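Local structure of SAM-dependent methyltransferase (Pyrococcus horikoshii, 1WZN) at residues A38-R43 against E105-T110; V42-D47 against G63-G68; L127-A132 against E220-K225; V140-F145 against W244-A249. The protein probably transfers a methyl group from S-adenosyl-L-methionine to an acceptor substrate, and binds the product S-adenosyl-L-homocysteine. All blocks are in the same frame, centred on the assembly; numbering follows the deposited sequence.

Contact 1: residues A38-R43 against E105-T110; sequences AKREVR and EFDAVT
D107 holds the loop 38-43 with both oxygens of its carboxylate. R40 NE donates to D107 OD1 at 2.9 Å in a salt bridge; the oxygen is met on its anti side but from well out of the carboxylate plane, and the guanidinium and carboxylate planes are only 11° apart although the two side chains cross at about a right angle. R40 can bring NE there because its chain bends at chi3 (-54°), and its NH1 goes on to the carbonyl oxygen of P137. The other oxygen, D107 OD2, takes the backbone N-H of R43, with R43 N 2.9 Å away and above the carboxylate plane. It also accepts from R44 N, so two successive amides share one oxygen at the entrance to strand 44-48. R43 turns its own charged end away, to a salt bridge with E41 whose hydrogen bonds are weak.

Around this polar centre the packing is light. V42 CA lies 3.7 Å from D107 CB, and V42 CG1, anti to its backbone N (chi1 174°), reaches A108 CB at 4.0 Å, beside F34 of helix 23-36. Replacing D107 with an alanine would probably leave the amides of R43 and R44 without their shared acceptor and R40 NE without its counter-charge. A buried carboxylate gripped by an arginine and two amides is likely to stay ionised, and it ties the loop before strand 44-48 to the chain beside A108.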
# COMPACT_ATOMS: atom_id res chain seq x y z
N ALA A 38 -7.94 -23.57 -36.84
CA ALA A 38 -9.13 -23.88 -37.61
C ALA A 38 -8.86 -25.09 -38.50
O ALA A 38 -7.72 -25.35 -38.88
CB ALA A 38 -9.52 -22.68 -38.47
N LYS A 39 -9.92 -25.83 -38.82
CA LYS A 39 -9.78 -27.01 -39.68
C LYS A 39 -10.48 -26.76 -41.00
O LYS A 39 -10.98 -27.69 -41.64
CB LYS A 39 -10.36 -28.24 -38.99
CG LYS A 39 -9.61 -28.66 -37.73
CD LYS A 39 -8.15 -28.95 -38.03
CE LYS A 39 -7.43 -29.46 -36.80
NZ LYS A 39 -5.98 -29.69 -37.06
N ARG A 40 -10.53 -25.49 -41.40
CA ARG A 40 -11.15 -25.09 -42.65
C ARG A 40 -10.59 -23.73 -42.99
O ARG A 40 -10.05 -23.05 -42.11
CB ARG A 40 -12.68 -25.02 -42.52
CG ARG A 40 -13.20 -23.94 -41.56
CD ARG A 40 -14.73 -23.89 -41.55
NE ARG A 40 -15.28 -23.71 -42.89
CZ ARG A 40 -15.80 -24.69 -43.64
NH1 ARG A 40 -15.87 -25.93 -43.17
NH2 ARG A 40 -16.23 -24.43 -44.86
N GLU A 41 -10.71 -23.33 -44.25
CA GLU A 41 -10.23 -22.02 -44.66
C GLU A 41 -11.18 -21.01 -44.04
O GLU A 41 -12.40 -21.20 -44.06
CB GLU A 41 -10.24 -21.89 -46.19
CG GLU A 41 -9.88 -20.50 -46.68
CD GLU A 41 -9.76 -20.42 -48.19
OE1 GLU A 41 -10.65 -20.95 -48.89
OE2 GLU A 41 -8.79 -19.81 -48.68
N VAL A 42 -10.64 -19.94 -43.47
CA VAL A 42 -11.48 -18.93 -42.85
C VAL A 42 -11.64 -17.72 -43.76
O VAL A 42 -10.67 -17.06 -44.10
CB VAL A 42 -10.89 -18.47 -41.49
CG1 VAL A 42 -11.69 -17.30 -40.93
CG2 VAL A 42 -10.90 -19.63 -40.51
N ARG A 43 -12.89 -17.46 -44.14
CA ARG A 43 -13.22 -16.34 -45.02
C ARG A 43 -14.31 -15.45 -44.43
O ARG A 43 -14.19 -14.23 -44.43
CB ARG A 43 -13.70 -16.86 -46.38
CG ARG A 43 -12.64 -17.59 -47.19
CD ARG A 43 -13.28 -18.25 -48.41
NE ARG A 43 -12.30 -18.92 -49.26
CZ ARG A 43 -11.38 -18.30 -49.99
NH1 ARG A 43 -11.31 -16.97 -49.98
NH2 ARG A 43 -10.54 -19.00 -50.74
N GLU A 105 -22.96 -21.27 -40.69
CA GLU A 105 -22.67 -20.43 -41.84
C GLU A 105 -21.46 -19.51 -41.71
O GLU A 105 -21.20 -18.70 -42.61
CB GLU A 105 -23.92 -19.62 -42.20
CG GLU A 105 -24.37 -18.64 -41.14
CD GLU A 105 -25.70 -18.00 -41.51
OE1 GLU A 105 -26.76 -18.61 -41.21
OE2 GLU A 105 -25.69 -16.91 -42.11
N PHE A 106 -20.72 -19.62 -40.62
CA PHE A 106 -19.52 -18.81 -40.42
C PHE A 106 -18.30 -19.69 -40.23
O PHE A 106 -18.38 -20.74 -39.57
CB PHE A 106 -19.70 -17.88 -39.22
CG PHE A 106 -20.63 -16.74 -39.47
CD1 PHE A 106 -20.22 -15.65 -40.24
CD2 PHE A 106 -21.93 -16.76 -38.98
CE1 PHE A 106 -21.09 -14.60 -40.51
CE2 PHE A 106 -22.81 -15.72 -39.25
CZ PHE A 106 -22.39 -14.63 -40.02
N ASP A 107 -17.18 -19.29 -40.81
CA ASP A 107 -15.94 -20.05 -40.67
C ASP A 107 -15.34 -19.78 -39.30
O ASP A 107 -14.60 -20.60 -38.76
CB ASP A 107 -14.93 -19.64 -41.74
CG ASP A 107 -15.44 -19.86 -43.15
OD1 ASP A 107 -15.96 -20.97 -43.41
OD2 ASP A 107 -15.32 -18.94 -43.97
N ALA A 108 -15.64 -18.61 -38.76
CA ALA A 108 -15.15 -18.23 -37.44
C ALA A 108 -16.10 -17.25 -36.79
O ALA A 108 -16.80 -16.50 -37.46
CB ALA A 108 -13.75 -17.62 -37.55
N VAL A 109 -16.11 -17.27 -35.46
CA VAL A 109 -16.95 -16.36 -34.69
C VAL A 109 -16.00 -15.77 -33.66
O VAL A 109 -15.23 -16.50 -33.04
CB VAL A 109 -18.08 -17.11 -33.95
CG1 VAL A 109 -18.86 -16.13 -33.08
CG2 VAL A 109 -19.01 -17.78 -34.97
N THR A 110 -16.05 -14.45 -33.49
CA THR A 110 -15.18 -13.79 -32.53
C THR A 110 -15.97 -12.91 -31.56
O THR A 110 -17.09 -12.48 -31.85
CB THR A 110 -14.15 -12.87 -33.24
OG1 THR A 110 -14.84 -11.90 -34.05
CG2 THR A 110 -13.22 -13.68 -34.13

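Contact 2: residues V42-D47 against G63-G68; sequences VRRVLD and GYEVVG
Y64 and the strand after it lie against 42-47 as the second strand of a beta-alpha-beta unit, in which strand 44-48, helix 54-61 and strand 65-70 make a crossover of the Rossmann-like methyltransferase fold. G63 ends the helix in a Schellman motif. The ring of Y64 then turns its edge to the backbone of 42-43: Y64 CE1 is 3.2 Å from V42 O, while Y64 OH bonds to E31.

At E65 the parallel ladder begins, E65 N giving its hydrogen to R43 O and E65 O receiving V45 N at 2.9 Å. The E65 carboxylate meets R44 in a salt bridge. R44 NH1 and E65 OE2 are modelled at 2.4 Å, a doubtfully short length, with the two planar groups 57° apart. R44 gets there on an extended chain, CG anti to the backbone N (chi1 -170°), and its guanidinium also comes obliquely against V67, R44 NH1 lying 3.7 Å from V67 CG2. A leucine in place of R44 would probably leave the E65 carboxylate without its charged mate on this face of the sheet.

V66 points to the opposite face, the one that carries V45 and D47, and touches T56 and L59 of the helix. V67 bonds through N to V45 O and through O to D47 N, and its CG1 packs on L46. Beside G68 stands D47, its side chain about 5 Å from the bound S-adenosyl-L-homocysteine; D47 OD2 is bonded to T56 OG1, and G68 CA sits 3.4 Å from D47 O.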
# COMPACT_ATOMS: atom_id res chain seq x y z
N VAL A 42 -10.64 -19.94 -43.47
CA VAL A 42 -11.48 -18.93 -42.85
C VAL A 42 -11.64 -17.72 -43.76
O VAL A 42 -10.67 -17.06 -44.10
CB VAL A 42 -10.89 -18.47 -41.49
CG1 VAL A 42 -11.69 -17.30 -40.93
CG2 VAL A 42 -10.90 -19.63 -40.51
N ARG A 43 -12.89 -17.46 -44.14
CA ARG A 43 -13.22 -16.34 -45.02
C ARG A 43 -14.31 -15.45 -44.43
O ARG A 43 -14.19 -14.23 -44.43
CB ARG A 43 -13.70 -16.86 -46.38
CG ARG A 43 -12.64 -17.59 -47.19
CD ARG A 43 -13.28 -18.25 -48.41
NE ARG A 43 -12.30 -18.92 -49.26
CZ ARG A 43 -11.38 -18.30 -49.99
NH1 ARG A 43 -11.31 -16.97 -49.98
NH2 ARG A 43 -10.54 -19.00 -50.74
N ARG A 44 -15.38 -16.07 -43.93
CA ARG A 44 -16.52 -15.34 -43.37
C ARG A 44 -16.49 -15.41 -41.84
O ARG A 44 -16.50 -16.50 -41.25
CB ARG A 44 -17.83 -15.92 -43.93
CG ARG A 44 -19.10 -15.12 -43.61
CD ARG A 44 -20.25 -15.65 -44.47
NE ARG A 44 -21.59 -15.39 -43.93
CZ ARG A 44 -22.25 -14.24 -44.03
NH1 ARG A 44 -21.70 -13.20 -44.65
NH2 ARG A 44 -23.48 -14.13 -43.54
N VAL A 45 -16.47 -14.24 -41.21
CA VAL A 45 -16.39 -14.12 -39.76
C VAL A 45 -17.56 -13.35 -39.16
O VAL A 45 -17.97 -12.34 -39.70
CB VAL A 45 -15.10 -13.38 -39.35
CG1 VAL A 45 -14.96 -13.32 -37.84
CG2 VAL A 45 -13.88 -14.07 -39.97
N LEU A 46 -18.07 -13.85 -38.04
CA LEU A 46 -19.16 -13.19 -37.32
C LEU A 46 -18.49 -12.59 -36.09
O LEU A 46 -17.94 -13.33 -35.27
CB LEU A 46 -20.22 -14.20 -36.87
CG LEU A 46 -21.30 -13.68 -35.91
CD1 LEU A 46 -22.10 -12.58 -36.57
CD2 LEU A 46 -22.22 -14.82 -35.48
N ASP A 47 -18.51 -11.27 -35.96
CA ASP A 47 -17.90 -10.62 -34.80
C ASP A 47 -19.01 -10.16 -33.85
O ASP A 47 -19.69 -9.17 -34.11
CB ASP A 47 -17.04 -9.43 -35.26
CG ASP A 47 -16.26 -8.80 -34.11
OD1 ASP A 47 -15.88 -9.55 -33.19
OD2 ASP A 47 -16.04 -7.57 -34.13
N GLY A 63 -9.38 -8.66 -45.81
CA GLY A 63 -10.03 -9.45 -46.87
C GLY A 63 -11.12 -10.38 -46.33
O GLY A 63 -11.83 -11.06 -47.07
N TYR A 64 -11.33 -10.44 -45.03
CA TYR A 64 -12.38 -11.28 -44.49
C TYR A 64 -13.75 -10.68 -44.76
O TYR A 64 -13.89 -9.45 -44.83
CB TYR A 64 -12.16 -11.46 -42.98
CG TYR A 64 -10.90 -12.24 -42.68
CD1 TYR A 64 -10.86 -13.62 -42.84
CD2 TYR A 64 -9.72 -11.59 -42.31
CE1 TYR A 64 -9.69 -14.34 -42.65
CE2 TYR A 64 -8.53 -12.30 -42.12
CZ TYR A 64 -8.53 -13.68 -42.30
OH TYR A 64 -7.38 -14.41 -42.14
N GLU A 65 -14.75 -11.54 -44.94
CA GLU A 65 -16.13 -11.11 -45.15
C GLU A 65 -16.66 -11.11 -43.73
O GLU A 65 -16.90 -12.17 -43.16
CB GLU A 65 -16.90 -12.13 -45.99
CG GLU A 65 -18.34 -11.73 -46.28
CD GLU A 65 -19.13 -12.84 -46.95
OE1 GLU A 65 -18.57 -13.54 -47.81
OE2 GLU A 65 -20.32 -13.02 -46.61
N VAL A 66 -16.86 -9.93 -43.16
CA VAL A 66 -17.29 -9.83 -41.77
C VAL A 66 -18.70 -9.32 -41.52
O VAL A 66 -19.18 -8.42 -42.21
CB VAL A 66 -16.31 -8.93 -40.98
CG1 VAL A 66 -16.56 -9.03 -39.48
CG2 VAL A 66 -14.88 -9.33 -41.32
N VAL A 67 -19.35 -9.93 -40.54
CA VAL A 67 -20.69 -9.52 -40.11
C VAL A 67 -20.51 -9.12 -38.64
O VAL A 67 -20.02 -9.92 -37.85
CB VAL A 67 -21.69 -10.69 -40.18
CG1 VAL A 67 -23.03 -10.27 -39.57
CG2 VAL A 67 -21.88 -11.12 -41.64
N GLY A 68 -20.87 -7.89 -38.29
CA GLY A 68 -20.72 -7.45 -36.91
C GLY A 68 -22.08 -7.29 -36.26
O GLY A 68 -22.99 -6.75 -36.88

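Contact 3: residues L127-A132 against E220-K225; sequences LFSKVA and EKYFEK
Aromatic packing carries this contact. The Y222 ring lies against the turn of helix 121-134 at F128 and S129, with the backbone S129 N over one face, offset toward the rim, and K221 CB over the opposite face. At one side of the ring Y222 CD2 meets F128 CB at 3.5 Å, and at the other Y222 CE1 meets S129 CB at 3.6 Å. With CG anti to the carbonyl carbon (chi1 -56°), Y222 directs its ring at the helix. F128 sends its own ring onward, to V215, L218 and A219 of helix 212-219.

Aliphatic groups meet the second ring. V131 CG1 sits in the plane of the F223 ring, at its edge, 3.9 Å from F223 CZ. The same ring passes near the backbone of A132 and F128 CB.

Backbone atoms join the packing too: A132 CB rests 3.5 Å from Y222 O. Past F223, E224 and K225 form a classic beta bulge opposite I248, where strand 225-230 begins.

Y222 and F223 thus close the loop after helix 212-219 over helix 121-134, on its way to strand 225-230. Polar bonds play no part in joining the two segments, so their fit depends on the shapes of two neighbouring rings.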
# COMPACT_ATOMS: atom_id res chain seq x y z
N LEU A 127 -24.64 -18.70 -24.81
CA LEU A 127 -23.84 -18.05 -25.85
C LEU A 127 -22.98 -19.07 -26.60
O LEU A 127 -22.99 -19.10 -27.83
CB LEU A 127 -22.92 -16.98 -25.23
CG LEU A 127 -21.92 -16.32 -26.19
CD1 LEU A 127 -22.68 -15.59 -27.30
CD2 LEU A 127 -21.04 -15.34 -25.42
N PHE A 128 -22.23 -19.88 -25.86
CA PHE A 128 -21.37 -20.88 -26.47
C PHE A 128 -22.18 -21.85 -27.32
O PHE A 128 -21.72 -22.29 -28.38
CB PHE A 128 -20.59 -21.67 -25.41
CG PHE A 128 -19.56 -20.86 -24.66
CD1 PHE A 128 -19.06 -19.68 -25.18
CD2 PHE A 128 -19.06 -21.32 -23.44
CE1 PHE A 128 -18.07 -18.96 -24.50
CE2 PHE A 128 -18.08 -20.61 -22.76
CZ PHE A 128 -17.58 -19.43 -23.29
N SER A 129 -23.38 -22.18 -26.86
CA SER A 129 -24.24 -23.09 -27.59
C SER A 129 -24.66 -22.47 -28.93
O SER A 129 -24.64 -23.13 -29.97
CB SER A 129 -25.49 -23.42 -26.77
OG SER A 129 -26.25 -24.43 -27.42
N LYS A 130 -25.03 -21.19 -28.90
CA LYS A 130 -25.44 -20.48 -30.11
C LYS A 130 -24.26 -20.30 -31.07
O LYS A 130 -24.43 -20.34 -32.29
CB LYS A 130 -26.03 -19.11 -29.77
CG LYS A 130 -27.22 -19.14 -28.82
CD LYS A 130 -28.42 -19.80 -29.47
CE LYS A 130 -29.70 -19.05 -29.13
NZ LYS A 130 -30.69 -19.12 -30.24
N VAL A 131 -23.07 -20.09 -30.51
CA VAL A 131 -21.86 -19.92 -31.32
C VAL A 131 -21.54 -21.22 -32.05
O VAL A 131 -21.24 -21.23 -33.24
CB VAL A 131 -20.65 -19.50 -30.45
CG1 VAL A 131 -19.36 -19.62 -31.24
CG2 VAL A 131 -20.83 -18.05 -29.98
N ALA A 132 -21.62 -22.34 -31.32
CA ALA A 132 -21.36 -23.64 -31.93
C ALA A 132 -22.33 -23.87 -33.09
O ALA A 132 -21.93 -24.37 -34.15
CB ALA A 132 -21.51 -24.74 -30.90
N GLU A 220 -15.85 -26.56 -23.37
CA GLU A 220 -15.65 -27.93 -23.85
C GLU A 220 -16.97 -28.66 -24.04
O GLU A 220 -17.03 -29.68 -24.72
CB GLU A 220 -14.75 -28.72 -22.88
CG GLU A 220 -13.34 -28.17 -22.77
CD GLU A 220 -12.44 -29.02 -21.89
OE1 GLU A 220 -12.93 -29.52 -20.85
OE2 GLU A 220 -11.25 -29.17 -22.23
N LYS A 221 -18.02 -28.13 -23.44
CA LYS A 221 -19.34 -28.74 -23.56
C LYS A 221 -19.97 -28.45 -24.93
O LYS A 221 -20.95 -29.09 -25.30
CB LYS A 221 -20.25 -28.20 -22.45
CG LYS A 221 -19.65 -28.28 -21.04
CD LYS A 221 -20.59 -27.66 -20.01
CE LYS A 221 -20.07 -27.83 -18.59
NZ LYS A 221 -19.90 -29.27 -18.22
N TYR A 222 -19.39 -27.52 -25.68
CA TYR A 222 -19.96 -27.12 -26.97
C TYR A 222 -19.04 -27.21 -28.19
O TYR A 222 -19.51 -27.14 -29.32
CB TYR A 222 -20.50 -25.69 -26.85
CG TYR A 222 -21.51 -25.55 -25.74
CD1 TYR A 222 -22.82 -26.01 -25.90
CD2 TYR A 222 -21.15 -25.01 -24.50
CE1 TYR A 222 -23.74 -25.95 -24.86
CE2 TYR A 222 -22.07 -24.94 -23.45
CZ TYR A 222 -23.35 -25.41 -23.64
OH TYR A 222 -24.27 -25.35 -22.61
N PHE A 223 -17.74 -27.36 -27.95
CA PHE A 223 -16.77 -27.47 -29.03
C PHE A 223 -16.00 -28.77 -28.85
O PHE A 223 -15.75 -29.19 -27.72
CB PHE A 223 -15.80 -26.29 -28.99
CG PHE A 223 -16.48 -24.96 -29.05
CD1 PHE A 223 -16.83 -24.40 -30.27
CD2 PHE A 223 -16.80 -24.28 -27.87
CE1 PHE A 223 -17.49 -23.18 -30.33
CE2 PHE A 223 -17.47 -23.05 -27.92
CZ PHE A 223 -17.81 -22.50 -29.15
N GLU A 224 -15.61 -29.40 -29.95
CA GLU A 224 -14.87 -30.65 -29.84
C GLU A 224 -13.58 -30.45 -29.08
O GLU A 224 -13.21 -31.27 -28.24
CB GLU A 224 -14.54 -31.22 -31.22
CG GLU A 224 -13.88 -32.58 -31.11
CD GLU A 224 -13.53 -33.17 -32.45
OE1 GLU A 224 -12.74 -32.54 -33.18
OE2 GLU A 224 -14.04 -34.26 -32.76
N LYS A 225 -12.88 -29.36 -29.38
CA LYS A 225 -11.63 -29.06 -28.71
C LYS A 225 -11.56 -27.60 -28.31
O LYS A 225 -12.00 -26.72 -29.05
CB LYS A 225 -10.45 -29.40 -29.61
CG LYS A 225 -9.11 -29.21 -28.93
CD LYS A 225 -7.97 -29.86 -29.69
CE LYS A 225 -6.69 -29.80 -28.88
NZ LYS A 225 -6.89 -30.39 -27.52

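Contact 4: residues V140-F145 against W244-A249; sequences VFITDF and WIVGIA
W244 spreads its indole beneath D144: D144 CB stands 3.4 Å from the centroid of the six-membered ring and only 6° off the ring normal, a CH-pi contact over the face. The D144 carboxylate leans across the same ring, its plane turned 26° from it. D144 CG lies between the backbone N and the carbonyl carbon (chi1 64°), which carries the acid over the indole; its oxygens are held from outside, OD1 by the backbone N of F113 and OD2 by a salt bridge to R242. At the edge of the indole, I142 CG2 comes within 3.5 Å of W244 CE3.

The other face of the sheet carries F141, T143 and I245. I245 CG1 meets the edge of the F145 ring, in its plane, at 3.3 Å from F145 CE2, a tight contact. T143 CG2 runs alongside I245 CB, while T143 OG1 is bonded to M111 O. No side chain stands beside F141 at G247.

Two hydrogen-bonded antiparallel pairs stitch the backbones. F141 and G247 exchange bonds of 2.8 Å, F141 N to G247 O and G247 N to F141 O; T143 and I245 do the same, with T143 N to I245 O the longer at 3.1 Å. Strand 242-248, set antiparallel between 139-146 and 225-230, is the reversed seventh strand that distinguishes the class I methyltransferase sheet from a classical Rossmann fold.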
# COMPACT_ATOMS: atom_id res chain seq x y z
N VAL A 140 -13.82 -21.96 -36.06
CA VAL A 140 -13.36 -21.61 -34.72
C VAL A 140 -14.03 -20.42 -34.04
O VAL A 140 -14.48 -19.48 -34.70
CB VAL A 140 -11.83 -21.34 -34.70
CG1 VAL A 140 -11.07 -22.58 -35.16
CG2 VAL A 140 -11.48 -20.16 -35.61
N PHE A 141 -14.10 -20.49 -32.72
CA PHE A 141 -14.65 -19.41 -31.89
C PHE A 141 -13.43 -18.88 -31.13
O PHE A 141 -12.65 -19.67 -30.58
CB PHE A 141 -15.70 -19.94 -30.91
CG PHE A 141 -16.07 -18.95 -29.83
CD1 PHE A 141 -16.56 -17.69 -30.15
CD2 PHE A 141 -15.92 -19.28 -28.48
CE1 PHE A 141 -16.90 -16.77 -29.15
CE2 PHE A 141 -16.26 -18.37 -27.48
CZ PHE A 141 -16.75 -17.12 -27.81
N ILE A 142 -13.25 -17.56 -31.13
CA ILE A 142 -12.11 -16.93 -30.45
C ILE A 142 -12.60 -15.77 -29.58
O ILE A 142 -13.33 -14.90 -30.05
CB ILE A 142 -11.10 -16.35 -31.47
CG1 ILE A 142 -10.58 -17.45 -32.40
CG2 ILE A 142 -9.92 -15.71 -30.75
CD1 ILE A 142 -9.82 -16.91 -33.61
N THR A 143 -12.21 -15.76 -28.31
CA THR A 143 -12.61 -14.67 -27.43
C THR A 143 -11.52 -14.45 -26.39
O THR A 143 -10.90 -15.40 -25.92
CB THR A 143 -13.97 -14.98 -26.73
OG1 THR A 143 -14.48 -13.78 -26.14
CG2 THR A 143 -13.80 -16.05 -25.64
N ASP A 144 -11.29 -13.19 -26.03
CA ASP A 144 -10.26 -12.85 -25.05
C ASP A 144 -10.83 -12.22 -23.80
O ASP A 144 -11.84 -11.52 -23.84
CB ASP A 144 -9.22 -11.89 -25.66
CG ASP A 144 -9.82 -10.55 -26.04
OD1 ASP A 144 -10.72 -10.52 -26.90
OD2 ASP A 144 -9.40 -9.51 -25.48
N PHE A 145 -10.18 -12.46 -22.67
CA PHE A 145 -10.62 -11.89 -21.41
C PHE A 145 -9.40 -11.74 -20.50
O PHE A 145 -8.40 -12.44 -20.67
CB PHE A 145 -11.72 -12.74 -20.77
CG PHE A 145 -11.33 -14.16 -20.52
CD1 PHE A 145 -11.05 -14.60 -19.23
CD2 PHE A 145 -11.25 -15.07 -21.56
CE1 PHE A 145 -10.69 -15.92 -18.99
CE2 PHE A 145 -10.90 -16.39 -21.33
CZ PHE A 145 -10.62 -16.82 -20.04
N TRP A 244 -6.95 -16.13 -24.05
CA TRP A 244 -7.73 -16.35 -25.25
C TRP A 244 -8.27 -17.76 -25.20
O TRP A 244 -7.52 -18.71 -24.95
CB TRP A 244 -6.88 -16.21 -26.51
CG TRP A 244 -6.35 -14.85 -26.72
CD1 TRP A 244 -5.25 -14.29 -26.14
CD2 TRP A 244 -6.90 -13.85 -27.58
NE1 TRP A 244 -5.08 -13.00 -26.58
CE2 TRP A 244 -6.08 -12.70 -27.47
CE3 TRP A 244 -8.01 -13.81 -28.44
CZ2 TRP A 244 -6.34 -11.53 -28.18
CZ3 TRP A 244 -8.27 -12.64 -29.14
CH2 TRP A 244 -7.43 -11.52 -29.01
N ILE A 245 -9.57 -17.90 -25.40
CA ILE A 245 -10.19 -19.22 -25.43
C ILE A 245 -10.50 -19.45 -26.91
O ILE A 245 -11.09 -18.60 -27.57
CB ILE A 245 -11.50 -19.27 -24.63
CG1 ILE A 245 -11.20 -19.11 -23.13
CG2 ILE A 245 -12.22 -20.58 -24.88
CD1 ILE A 245 -10.35 -20.22 -22.55
N VAL A 246 -10.07 -20.60 -27.42
CA VAL A 246 -10.31 -20.94 -28.81
C VAL A 246 -11.10 -22.24 -28.86
O VAL A 246 -10.64 -23.28 -28.37
CB VAL A 246 -8.99 -21.12 -29.59
CG1 VAL A 246 -9.27 -21.59 -31.01
CG2 VAL A 246 -8.22 -19.80 -29.59
N GLY A 247 -12.30 -22.17 -29.42
CA GLY A 247 -13.13 -23.35 -29.53
C GLY A 247 -13.12 -23.82 -30.97
O GLY A 247 -13.37 -23.02 -31.88
N ILE A 248 -12.84 -25.10 -31.18
CA ILE A 248 -12.79 -25.65 -32.54
C ILE A 248 -13.95 -26.62 -32.75
O ILE A 248 -14.09 -27.61 -32.02
CB ILE A 248 -11.47 -26.40 -32.79
CG1 ILE A 248 -10.29 -25.52 -32.38
CG2 ILE A 248 -11.36 -26.78 -34.26
CD1 ILE A 248 -8.98 -26.26 -32.24
N ALA A 249 -14.79 -26.33 -33.74
CA ALA A 249 -15.93 -27.18 -34.03
C ALA A 249 -15.49 -28.49 -34.69
O ALA A 249 -14.51 -28.51 -35.43
CB ALA A 249 -16.90 -26.44 -34.94

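Overall arrangement
Contacts 1, 2 and 4 belong to one seven-stranded sheet, ordered 65-70, 44-48, 106-111, 139-146, 242-248 through its middle. Contacts 1 and 2 both use the residues leading into strand 44-48, share V42 and R43, and have centres about 8 Å apart. The centre of contact 4 is about 11 Å from that of contact 1, and backbone bonds join V109 to V140 and I142. Contact 3, centred about 10 Å from contact 4, packs helix 121-134 against the loop entering strand 225-230; K225 bonds I248, and V131 touches both V109 and F141. Contacts 3 and 4 alternate along the chain, so the C-terminal part folds back onto the earlier strands. D47 and D144, both near S-adenosyl-L-homocysteine, place the cofactor site beside this sheet.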